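Local coordinates for uncharacterized protein (Legionella longbeachae NSW150, PDB 4JZA) that probably acts as a phosphoinositide phosphatase that removes the 3-phosphate from phosphatidylinositol 3-phosphate in the lipid metabolism of the infected host cell, at residues D40-F45 and D96-E101; A46-S51 and P614-I619. One frame throughout, in Å; residues are numbered along the deposited sequence.

Contact 1. Residues D40-F45 and D96-E101; sequences DYHRSF and DDLHKE
Leu98 and Phe45 face each other across a pair of near-parallel helices, and together they make most of the contact. The short segments 41-45 and 96-101, parts of helices 41-62 and 95-116, run side by side with N-to-C directions 4° apart and axes 10.1 Å apart at closest approach.

Apolar packing comes first. With CG anti to the carbonyl carbon (chi1 -57°), Leu98 extends across the gap; CD1 goes on to the backbone of the other helix, 3.7 Å from His42 CA and also against Tyr41 C, while CD2 turns to the rings. CD2 stands 4.3 Å above the plane of the Phe45 ring, displaced toward its rim, and lies near the plane of the His42 imidazole, at that ring's edge. Leu98 CB adds an apolar contact with Phe45 CD1 at 4.0 Å. CE1 of Phe45 lies 3.8 Å from Glu101 CB, which approaches the ring obliquely. Phe45 also touches Leu102 and Ala91, so helix 95-116 and the loop before it enclose it further.

No hydrogen bond spans the two segments; the polar ends find partners elsewhere. The Glu101 chain bends at chi2 (-49°) and turns its carboxylate away from Phe45 to a salt bridge with Arg104. Beyond its first bond the Tyr41 side chain leads away from 96-101, lying against Ile95 of the same helix and against Asp646 and Ala650 of helix 643-652. At the beginning of helix 41-62, Asp40 serves as N-cap: Arg43 N donates to Asp40 OD1 over 3.2 Å, meeting that oxygen from above the carboxylate plane.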
# COMPACT_ATOMS: atom_id res chain seq x y z
N ASP A 40 -6.50 22.19 -6.51
CA ASP A 40 -7.70 21.70 -7.19
C ASP A 40 -8.13 20.34 -6.61
O ASP A 40 -7.66 19.28 -7.04
CB ASP A 40 -7.42 21.58 -8.69
CG ASP A 40 -8.64 21.20 -9.48
OD1 ASP A 40 -9.68 20.87 -8.86
OD2 ASP A 40 -8.55 21.25 -10.72
N TYR A 41 -9.01 20.36 -5.63
CA TYR A 41 -9.35 19.11 -4.97
C TYR A 41 -10.26 18.22 -5.85
O TYR A 41 -10.22 17.01 -5.74
CB TYR A 41 -9.83 19.35 -3.51
CG TYR A 41 -8.63 19.58 -2.56
CD1 TYR A 41 -7.65 18.57 -2.35
CD2 TYR A 41 -8.44 20.83 -1.90
CE1 TYR A 41 -6.55 18.78 -1.50
CE2 TYR A 41 -7.35 21.03 -1.06
CZ TYR A 41 -6.41 20.01 -0.87
OH TYR A 41 -5.33 20.21 -0.04
N HIS A 42 -11.03 18.82 -6.76
CA HIS A 42 -11.73 18.01 -7.75
C HIS A 42 -10.79 17.15 -8.60
O HIS A 42 -11.10 16.01 -8.92
CB HIS A 42 -12.66 18.82 -8.66
CG HIS A 42 -13.45 17.95 -9.58
ND1 HIS A 42 -12.99 17.58 -10.84
CD2 HIS A 42 -14.60 17.26 -9.38
CE1 HIS A 42 -13.86 16.75 -11.39
NE2 HIS A 42 -14.84 16.53 -10.51
N ARG A 43 -9.63 17.68 -8.94
CA ARG A 43 -8.63 16.88 -9.66
C ARG A 43 -8.18 15.68 -8.82
O ARG A 43 -8.19 14.56 -9.31
CB ARG A 43 -7.39 17.73 -10.08
CG ARG A 43 -6.46 16.98 -11.06
CD ARG A 43 -5.24 17.77 -11.53
NE ARG A 43 -4.10 17.53 -10.66
CZ ARG A 43 -3.00 16.88 -11.01
NH1 ARG A 43 -2.85 16.36 -12.22
NH2 ARG A 43 -2.03 16.73 -10.14
N SER A 44 -7.83 15.89 -7.56
CA SER A 44 -7.35 14.80 -6.71
C SER A 44 -8.42 13.73 -6.53
O SER A 44 -8.12 12.53 -6.46
CB SER A 44 -6.80 15.33 -5.37
OG SER A 44 -5.59 16.10 -5.62
N PHE A 45 -9.66 14.16 -6.54
CA PHE A 45 -10.80 13.26 -6.42
C PHE A 45 -10.96 12.35 -7.65
O PHE A 45 -11.06 11.13 -7.54
CB PHE A 45 -12.06 14.08 -6.14
CG PHE A 45 -13.30 13.32 -6.33
CD1 PHE A 45 -13.76 12.51 -5.33
CD2 PHE A 45 -13.99 13.39 -7.51
CE1 PHE A 45 -14.89 11.77 -5.51
CE2 PHE A 45 -15.12 12.67 -7.69
CZ PHE A 45 -15.56 11.86 -6.69
N ASP A 96 -15.10 18.43 1.35
CA ASP A 96 -15.90 17.56 2.21
C ASP A 96 -16.89 16.73 1.46
O ASP A 96 -17.10 15.61 1.84
CB ASP A 96 -16.74 18.39 3.18
CG ASP A 96 -15.91 19.01 4.31
OD1 ASP A 96 -14.98 18.33 4.79
OD2 ASP A 96 -16.23 20.18 4.70
N ASP A 97 -17.53 17.31 0.44
CA ASP A 97 -18.55 16.60 -0.36
C ASP A 97 -17.82 15.56 -1.15
O ASP A 97 -18.26 14.45 -1.25
CB ASP A 97 -19.29 17.53 -1.36
CG ASP A 97 -19.90 18.81 -0.71
OD1 ASP A 97 -20.69 18.70 0.22
OD2 ASP A 97 -19.56 19.93 -1.14
N LEU A 98 -16.71 15.95 -1.77
CA LEU A 98 -15.92 15.05 -2.59
C LEU A 98 -15.28 13.93 -1.76
O LEU A 98 -15.09 12.81 -2.26
CB LEU A 98 -14.85 15.82 -3.35
CG LEU A 98 -15.22 16.97 -4.29
CD1 LEU A 98 -13.97 17.63 -4.84
CD2 LEU A 98 -16.09 16.55 -5.46
N HIS A 99 -14.94 14.18 -0.51
CA HIS A 99 -14.36 13.11 0.28
C HIS A 99 -15.44 12.08 0.55
O HIS A 99 -15.16 10.88 0.64
CB HIS A 99 -13.66 13.57 1.58
CG HIS A 99 -12.68 12.56 2.07
ND1 HIS A 99 -13.05 11.48 2.85
CD2 HIS A 99 -11.37 12.36 1.77
CE1 HIS A 99 -12.02 10.68 3.04
NE2 HIS A 99 -10.98 11.20 2.40
N LYS A 100 -16.68 12.54 0.60
CA LYS A 100 -17.75 11.63 0.94
C LYS A 100 -18.04 10.78 -0.26
O LYS A 100 -18.04 9.56 -0.15
CB LYS A 100 -18.99 12.36 1.45
CG LYS A 100 -19.97 11.41 2.13
CD LYS A 100 -21.04 12.13 2.93
CE LYS A 100 -21.84 11.13 3.78
NZ LYS A 100 -22.68 11.81 4.82
N GLU A 101 -18.22 11.38 -1.43
CA GLU A 101 -18.29 10.60 -2.67
C GLU A 101 -17.13 9.57 -2.83
O GLU A 101 -17.34 8.42 -3.19
CB GLU A 101 -18.31 11.54 -3.87
CG GLU A 101 -19.64 12.27 -4.05
CD GLU A 101 -20.81 11.30 -3.98
OE1 GLU A 101 -20.80 10.25 -4.69
OE2 GLU A 101 -21.72 11.58 -3.16

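Contact 2. Residues A46-S51 and P614-I619; sequences ARRVDS and PGSEGI
Pro614 packs its ring against one side of helix 41-62, between Arg47 and Ser51, residues one turn apart. Its CB sits 3.7 Å above the Arg47 guanidinium plane, offset toward the rim, and its CD meets Ser51 OG at 3.4 Å.

The carbonyl of the same proline carries the polar part. Arg48 NH1 donates to Pro614 O over 3.0 Å; the bond is bent, 138° at the hydrogen, and the donor is tilted from the carbonyl plane. A second, weaker approach comes from the helix backbone, a CA-H...O contact of 3.2 Å between Arg48 CA and Pro614 O. The bend of the Arg48 chain at chi2 (96°) lets NH1 reach Pro614 O. Ser616 OG then lies over one face of that guanidinium, yet its 3.3 Å separation from Arg48 NE is not a hydrogen bond, because the angle is poor. Arg47 NH1 and Glu617 OE2 are oppositely charged neighbours, but they are modelled too close for a reliable distance, so the salt bridge is doubtful in detail.

The next shell fixes these groups. Glu617 OE2 also lies within bonding distance of Gly615 N, though its place is uncertain. Glu133 OE1, from helix 122-140, takes both a salt bridge from Arg48 NH1 and a hydrogen bond from Ser51 OG, and Arg48 NE donates to Asp653 O. The buried arginine thus ties three parts of the chain to helix 41-62.

Gly615, with no side chain, brings its CA to 4.1 Å from Arg48 CA. Its phi of 91°, following the extended Pro614, gives this pair the backbone angles of the two central residues of a type II beta turn, here a Pro-Gly turn laid against a helix.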
# COMPACT_ATOMS: atom_id res chain seq x y z
N ALA A 46 -10.97 12.93 -8.82
CA ALA A 46 -11.02 12.13 -10.01
C ALA A 46 -9.80 11.20 -10.13
O ALA A 46 -9.90 10.09 -10.63
CB ALA A 46 -11.09 13.03 -11.23
N ARG A 47 -8.62 11.65 -9.69
CA ARG A 47 -7.43 10.81 -9.85
C ARG A 47 -7.58 9.61 -8.98
O ARG A 47 -7.26 8.52 -9.42
CB ARG A 47 -6.08 11.51 -9.56
CG ARG A 47 -5.70 12.58 -10.56
CD ARG A 47 -4.36 13.25 -10.18
NE ARG A 47 -3.37 12.60 -11.01
CZ ARG A 47 -2.21 12.08 -10.61
NH1 ARG A 47 -1.74 12.17 -9.36
NH2 ARG A 47 -1.47 11.47 -11.50
N ARG A 48 -8.11 9.79 -7.77
CA ARG A 48 -8.20 8.68 -6.82
C ARG A 48 -9.27 7.70 -7.23
O ARG A 48 -9.06 6.50 -7.17
CB ARG A 48 -8.50 9.16 -5.40
CG ARG A 48 -8.11 8.17 -4.32
CD ARG A 48 -6.75 8.49 -3.76
NE ARG A 48 -6.22 7.38 -3.03
CZ ARG A 48 -5.68 6.32 -3.60
NH1 ARG A 48 -5.56 6.27 -4.90
NH2 ARG A 48 -5.25 5.30 -2.86
N VAL A 49 -10.42 8.21 -7.65
CA VAL A 49 -11.43 7.34 -8.20
C VAL A 49 -10.84 6.51 -9.33
O VAL A 49 -10.95 5.28 -9.32
CB VAL A 49 -12.67 8.11 -8.70
CG1 VAL A 49 -13.60 7.18 -9.46
CG2 VAL A 49 -13.45 8.70 -7.54
N ASP A 50 -10.22 7.18 -10.29
CA ASP A 50 -9.72 6.52 -11.49
C ASP A 50 -8.68 5.48 -11.12
O ASP A 50 -8.71 4.37 -11.61
CB ASP A 50 -9.17 7.58 -12.47
CG ASP A 50 -8.56 6.98 -13.76
OD1 ASP A 50 -9.25 6.33 -14.58
OD2 ASP A 50 -7.37 7.20 -13.97
N SER A 51 -7.80 5.81 -10.22
CA SER A 51 -6.74 4.85 -9.87
C SER A 51 -7.27 3.59 -9.21
O SER A 51 -6.72 2.52 -9.43
CB SER A 51 -5.70 5.51 -8.96
OG SER A 51 -4.53 4.74 -8.88
N PRO A 614 -2.27 7.87 -6.86
CA PRO A 614 -2.87 9.10 -7.42
C PRO A 614 -4.16 9.57 -6.78
O PRO A 614 -5.03 8.77 -6.46
CB PRO A 614 -3.13 8.73 -8.88
CG PRO A 614 -2.01 7.85 -9.21
CD PRO A 614 -2.02 6.92 -8.05
N GLY A 615 -4.28 10.88 -6.63
CA GLY A 615 -5.34 11.53 -5.88
C GLY A 615 -4.98 11.75 -4.43
O GLY A 615 -5.76 12.26 -3.64
N SER A 616 -3.77 11.39 -4.09
CA SER A 616 -3.28 11.48 -2.73
C SER A 616 -2.27 12.60 -2.63
O SER A 616 -1.31 12.53 -1.89
CB SER A 616 -2.66 10.17 -2.29
OG SER A 616 -3.66 9.23 -2.02
N GLU A 617 -2.50 13.64 -3.42
CA GLU A 617 -1.55 14.71 -3.52
C GLU A 617 -1.73 15.66 -2.38
O GLU A 617 -2.53 16.58 -2.44
CB GLU A 617 -1.76 15.45 -4.83
CG GLU A 617 -1.36 14.66 -6.06
CD GLU A 617 -2.51 13.89 -6.66
OE1 GLU A 617 -3.65 14.35 -6.55
OE2 GLU A 617 -2.28 12.83 -7.26
N GLY A 618 -0.96 15.44 -1.33
CA GLY A 618 -0.89 16.34 -0.17
C GLY A 618 0.34 15.98 0.63
O GLY A 618 1.11 15.17 0.17
N ILE A 619 0.49 16.56 1.82
CA ILE A 619 1.57 16.31 2.73
C ILE A 619 1.00 15.98 4.11
O ILE A 619 0.08 16.59 4.59
CB ILE A 619 2.45 17.58 2.87
CG1 ILE A 619 3.08 17.97 1.52
CG2 ILE A 619 3.55 17.41 3.93
CD1 ILE A 619 3.90 16.87 0.90

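Contacts 1 and 2 lie on consecutive stretches of helix 41-62, their centres about 9 Å apart. Their segments alternate along the chain, in the order 40-45, 46-51, 96-101, 614-619. The first turn of the helix meets a neighbour close in sequence, helix 95-116, and the next turn and a half receives a loop more than 560 residues later, between helices 604-612 and 622-625. The contacts also touch directly: Ser44 OG and Glu617 OE1 are 2.8 Å apart, a probable hydrogen bond. Helix 41-62 follows strand 31-35, an outermost strand of the mixed sheet; contact 1 pairs it with helix 95-116, and contact 2 joins that pair to the loop from late in the chain.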